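Local coordinates for protein RNA methyltransferase, TrmH family (Porphyromonas gingivalis, PDB 2I6D) that probably binds RNA and transfers a methyl group to it, as a knotted methyltransferase of the TrmH (SpoU) family, at residues Tyr43-Leu55 and Pro84-Glu96. Sequence-based numbering, arbitrary orientation. Where two conformers were deposited one is given.
Sequences YRCRMLVGTAAML and PQPLMAVFDLPAE
R46 and M47 both face V90 in a classic beta bulge, so one carbonyl takes two backbone donors: V90 O accepts a bond of 2.8 Å from R46 N and a weak one of 3.4 Å from M47 N. R46 CB packs against V90, and the rest of the chain, extended from CG to NE, leads away to a salt bridge with E25. On the other side of C45, a water links R44 N to D92 O. Beyond the bulge the strands run antiparallel at 175°, and the V49-M88 pair is joined by two N-H to O bonds. These are the central strands of the mixed four-stranded sheet in the MRM3-like substrate-binding region, flanked by 27-31 and 65-69. On the face of L48, A89 and F91, L48 CD1 lies 3.7 Å from A89 CB; both residues pack against V36 of helix 33-39, and the small alanine suits this close packing. F91 lies on this face, and its ring is oblique to that of Y43 from the preceding loop (planes 54° apart), with F91 CD1 3.4 Å from Y43 CB. C45 SG, turned anti to its own N (chi1 -179°), sits 5.0 Å from the F91 ring centroid, a sulfur-aromatic contact. G50, with no side chain, lets its CA lie 4.0 Å from L87 CD1, which also meets L55 CD2 at 3.8 Å.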
loop_
_atom_site.group_PDB
_atom_site.type_symbol
_atom_site.label_atom_id
_atom_site.label_comp_id
_atom_site.label_asym_id
_atom_site.label_seq_id
_atom_site.Cartn_x
_atom_site.Cartn_y
_atom_site.Cartn_z
ATOM N N TYR A 43 -6.781 8.593 -9.301
ATOM C CA TYR A 43 -5.425 9.080 -9.539
ATOM C C TYR A 43 -5.453 9.894 -10.794
ATOM O O TYR A 43 -6.301 9.673 -11.650
ATOM C CB TYR A 43 -4.418 7.918 -9.698
ATOM C CG TYR A 43 -4.185 7.233 -8.394
ATOM C CD1 TYR A 43 -3.138 7.633 -7.552
ATOM C CD2 TYR A 43 -5.054 6.226 -7.965
ATOM C CE1 TYR A 43 -2.951 7.025 -6.333
ATOM C CE2 TYR A 43 -4.902 5.631 -6.730
ATOM C CZ TYR A 43 -3.836 6.021 -5.924
ATOM O OH TYR A 43 -3.673 5.414 -4.702
ATOM N N ARG A 44 -4.523 10.837 -10.882
ATOM C CA ARG A 44 -4.456 11.741 -12.010
ATOM C C ARG A 44 -3.629 11.074 -13.089
ATOM O O ARG A 44 -2.427 10.907 -12.930
ATOM C CB ARG A 44 -3.777 13.031 -11.579
ATOM C CG ARG A 44 -4.296 14.281 -12.252
ATOM C CD ARG A 44 -3.957 14.301 -13.709
ATOM N NE ARG A 44 -4.301 15.587 -14.316
ATOM C CZ ARG A 44 -4.121 15.881 -15.603
ATOM N NH1 ARG A 44 -4.460 17.098 -16.062
ATOM N NH2 ARG A 44 -3.594 14.970 -16.431
ATOM N N CYS A 45 -4.268 10.725 -14.196
ATOM C CA CYS A 45 -3.566 10.052 -15.286
ATOM C C CYS A 45 -2.865 11.058 -16.229
ATOM O O CYS A 45 -3.496 11.984 -16.740
ATOM C CB CYS A 45 -4.526 9.134 -16.042
ATOM S SG CYS A 45 -3.686 8.248 -17.379
ATOM N N ARG A 46 -1.562 10.855 -16.421
ATOM C CA ARG A 46 -0.664 11.677 -17.237
ATOM C C ARG A 46 -0.535 11.095 -18.656
ATOM O O ARG A 46 -0.394 11.811 -19.647
ATOM C CB ARG A 46 0.704 11.626 -16.531
ATOM C CG ARG A 46 1.816 12.550 -17.011
ATOM C CD ARG A 46 2.930 12.563 -15.951
ATOM N NE ARG A 46 4.225 12.983 -16.469
ATOM C CZ ARG A 46 5.288 13.261 -15.716
ATOM N NH1 ARG A 46 6.425 13.647 -16.283
ATOM N NH2 ARG A 46 5.216 13.166 -14.397
HETATM N N MSE A 47 -0.516 9.764 -18.715
HETATM C CA MSE A 47 -0.252 9.048 -19.950
HETATM C C MSE A 47 -0.936 7.682 -19.904
HETATM O O MSE A 47 -0.978 7.041 -18.855
HETATM C CB MSE A 47 1.255 8.890 -20.133
HETATM C CG MSE A 47 1.662 7.932 -21.223
HETATM SE SE MSE A 47 3.589 8.104 -21.660
HETATM C CE MSE A 47 3.427 9.413 -23.084
ATOM N N LEU A 48 -1.478 7.262 -21.045
ATOM C CA LEU A 48 -2.153 5.968 -21.159
ATOM C C LEU A 48 -1.769 5.380 -22.508
ATOM O O LEU A 48 -2.002 5.983 -23.545
ATOM C CB LEU A 48 -3.663 6.133 -21.035
ATOM C CG LEU A 48 -4.478 4.845 -21.004
ATOM C CD1 LEU A 48 -4.131 3.997 -19.759
ATOM C CD2 LEU A 48 -5.970 5.174 -21.033
ATOM N N VAL A 49 -1.158 4.206 -22.483
ATOM C CA VAL A 49 -0.574 3.600 -23.686
ATOM C C VAL A 49 -1.160 2.193 -23.770
ATOM O O VAL A 49 -1.123 1.442 -22.786
ATOM C CB VAL A 49 0.937 3.537 -23.516
ATOM C CG1 VAL A 49 1.576 2.676 -24.542
ATOM C CG2 VAL A 49 1.520 4.953 -23.600
ATOM N N GLY A 50 -1.753 1.850 -24.900
ATOM C CA GLY A 50 -2.321 0.524 -25.011
ATOM C C GLY A 50 -2.760 0.215 -26.420
ATOM O O GLY A 50 -2.739 1.077 -27.287
ATOM N N THR A 51 -3.175 -1.027 -26.639
ATOM C CA THR A 51 -3.767 -1.404 -27.907
ATOM C C THR A 51 -5.184 -0.861 -27.948
ATOM O O THR A 51 -5.789 -0.621 -26.896
ATOM C CB THR A 51 -3.822 -2.926 -28.063
ATOM O OG1 THR A 51 -4.535 -3.488 -26.946
ATOM C CG2 THR A 51 -2.422 -3.516 -28.136
ATOM N N ALA A 52 -5.713 -0.677 -29.161
ATOM C CA ALA A 52 -7.081 -0.185 -29.358
ATOM C C ALA A 52 -8.106 -0.927 -28.502
ATOM O O ALA A 52 -8.988 -0.294 -27.900
ATOM C CB ALA A 52 -7.470 -0.254 -30.853
ATOM N N ALA A 53 -7.993 -2.257 -28.435
ATOM C CA ALA A 53 -8.969 -3.076 -27.689
ATOM C C ALA A 53 -8.924 -2.760 -26.190
ATOM O O ALA A 53 -9.952 -2.787 -25.511
ATOM C CB ALA A 53 -8.747 -4.570 -27.948
HETATM N N MSE A 54 -7.734 -2.442 -25.692
HETATM C CA MSE A 54 -7.577 -2.036 -24.292
HETATM C C MSE A 54 -8.087 -0.626 -24.041
HETATM O O MSE A 54 -8.775 -0.380 -23.049
HETATM C CB MSE A 54 -6.124 -2.187 -23.838
HETATM C CG MSE A 54 -5.627 -3.635 -23.859
HETATM SE SE MSE A 54 -6.606 -4.742 -22.574
HETATM C CE MSE A 54 -7.914 -5.579 -23.790
ATOM N N LEU A 55 -7.772 0.302 -24.937
ATOM C CA LEU A 55 -8.163 1.699 -24.726
ATOM C C LEU A 55 -9.685 1.920 -24.808
ATOM O O LEU A 55 -10.240 2.771 -24.113
ATOM C CB LEU A 55 -7.438 2.614 -25.715
ATOM C CG LEU A 55 -5.916 2.690 -25.561
ATOM C CD1 LEU A 55 -5.321 3.506 -26.695
ATOM C CD2 LEU A 55 -5.556 3.314 -24.208
ATOM N N PRO A 84 3.865 -9.144 -20.081
ATOM C CA PRO A 84 3.144 -7.874 -20.051
ATOM C C PRO A 84 1.738 -7.954 -20.632
ATOM O O PRO A 84 1.472 -8.743 -21.548
ATOM C CB PRO A 84 4.016 -6.943 -20.920
ATOM C CG PRO A 84 5.354 -7.606 -20.998
ATOM C CD PRO A 84 5.063 -9.074 -20.940
ATOM N N GLN A 85 0.851 -7.150 -20.058
ATOM C CA GLN A 85 -0.491 -6.898 -20.563
ATOM C C GLN A 85 -0.472 -5.595 -21.364
ATOM O O GLN A 85 0.245 -4.654 -20.997
ATOM C CB GLN A 85 -1.475 -6.761 -19.397
ATOM C CG GLN A 85 -1.685 -8.044 -18.622
ATOM C CD GLN A 85 -2.641 -7.858 -17.464
ATOM O OE1 GLN A 85 -3.834 -8.065 -17.613
ATOM N NE2 GLN A 85 -2.123 -7.446 -16.313
ATOM N N PRO A 86 -1.269 -5.512 -22.434
ATOM C CA PRO A 86 -1.160 -4.394 -23.381
ATOM C C PRO A 86 -1.812 -3.062 -22.987
ATOM O O PRO A 86 -2.507 -2.452 -23.797
ATOM C CB PRO A 86 -1.794 -4.960 -24.669
ATOM C CG PRO A 86 -2.662 -6.052 -24.223
ATOM C CD PRO A 86 -2.291 -6.495 -22.843
ATOM N N LEU A 87 -1.583 -2.617 -21.748
ATOM C CA LEU A 87 -2.079 -1.345 -21.276
ATOM C C LEU A 87 -1.176 -0.902 -20.116
ATOM O O LEU A 87 -0.941 -1.663 -19.185
ATOM C CB LEU A 87 -3.546 -1.492 -20.797
ATOM C CG LEU A 87 -4.293 -0.220 -20.415
ATOM C CD1 LEU A 87 -4.515 0.659 -21.647
ATOM C CD2 LEU A 87 -5.632 -0.605 -19.708
HETATM N N MSE A 88 -0.656 0.314 -20.206
HETATM C CA MSE A 88 0.191 0.847 -19.161
HETATM C C MSE A 88 -0.224 2.295 -18.972
HETATM O O MSE A 88 -0.301 3.057 -19.947
HETATM C CB MSE A 88 1.671 0.732 -19.571
HETATM C CG MSE A 88 2.662 1.094 -18.459
HETATM SE SE MSE A 88 4.498 0.526 -18.994
HETATM C CE MSE A 88 5.445 1.047 -17.334
ATOM N N ALA A 89 -0.530 2.662 -17.727
ATOM C CA ALA A 89 -0.924 4.034 -17.375
ATOM C C ALA A 89 0.177 4.677 -16.559
ATOM O O ALA A 89 0.865 4.004 -15.806
ATOM C CB ALA A 89 -2.263 4.013 -16.560
ATOM N N VAL A 90 0.330 5.994 -16.683
ATOM C CA VAL A 90 1.198 6.718 -15.792
ATOM C C VAL A 90 0.291 7.665 -15.004
ATOM O O VAL A 90 -0.470 8.438 -15.607
ATOM C CB VAL A 90 2.291 7.510 -16.535
ATOM C CG1 VAL A 90 3.097 8.340 -15.513
ATOM C CG2 VAL A 90 3.248 6.552 -17.298
ATOM N N PHE A 91 0.364 7.580 -13.679
ATOM C CA PHE A 91 -0.412 8.440 -12.787
ATOM C C PHE A 91 0.511 9.324 -12.002
ATOM O O PHE A 91 1.664 8.948 -11.740
ATOM C CB PHE A 91 -1.188 7.602 -11.770
ATOM C CG PHE A 91 -2.268 6.751 -12.373
ATOM C CD1 PHE A 91 -3.443 7.325 -12.873
ATOM C CD2 PHE A 91 -2.137 5.369 -12.391
ATOM C CE1 PHE A 91 -4.458 6.521 -13.429
ATOM C CE2 PHE A 91 -3.162 4.556 -12.915
ATOM C CZ PHE A 91 -4.318 5.143 -13.438
ATOM N N ASP A 92 -0.002 10.488 -11.588
ATOM C CA ASP A 92 0.681 11.321 -10.633
ATOM C C ASP A 92 0.781 10.628 -9.283
ATOM O O ASP A 92 -0.202 10.062 -8.773
ATOM C CB ASP A 92 -0.096 12.624 -10.419
ATOM C CG ASP A 92 0.075 13.616 -11.554
ATOM O OD1 ASP A 92 0.849 13.353 -12.506
ATOM O OD2 ASP A 92 -0.574 14.675 -11.461
ATOM N N LEU A 93 1.966 10.702 -8.695
ATOM C CA LEU A 93 2.167 10.323 -7.316
ATOM C C LEU A 93 1.342 11.304 -6.468
ATOM O O LEU A 93 1.442 12.517 -6.666
ATOM C CB LEU A 93 3.661 10.451 -7.019
ATOM C CG LEU A 93 4.405 9.535 -6.064
ATOM C CD1 LEU A 93 4.145 8.086 -6.372
ATOM C CD2 LEU A 93 5.894 9.830 -6.171
ATOM N N PRO A 94 0.491 10.793 -5.558
ATOM C CA PRO A 94 -0.345 11.646 -4.727
ATOM C C PRO A 94 0.509 12.660 -3.996
ATOM O O PRO A 94 1.620 12.339 -3.571
ATOM C CB PRO A 94 -0.965 10.677 -3.716
ATOM C CG PRO A 94 -0.910 9.383 -4.342
ATOM C CD PRO A 94 0.261 9.367 -5.285
ATOM N N ALA A 95 0.010 13.882 -3.899
ATOM C CA ALA A 95 0.764 14.949 -3.292
ATOM C C ALA A 95 0.943 14.556 -1.840
ATOM O O ALA A 95 0.045 14.787 -1.024
ATOM C CB ALA A 95 0.006 16.265 -3.419
ATOM N N GLU A 96 2.100 13.954 -1.537
ATOM C CA GLU A 96 2.365 13.287 -0.245
ATOM C C GLU A 96 1.656 13.888 0.975
ATOM O O GLU A 96 1.969 14.996 1.421
ATOM C CB GLU A 96 3.866 13.114 -0.002
ATOM C CG GLU A 96 4.207 11.989 0.975
ATOM C CD GLU A 96 5.599 11.419 0.759
ATOM O OE1 GLU A 96 6.481 11.665 1.614
ATOM O OE2 GLU A 96 5.812 10.727 -0.262
HETATM O O HOH W 1 -2.701 11.075 -8.662
HETATM O O HOH W 2 3.425 13.620 -12.779
#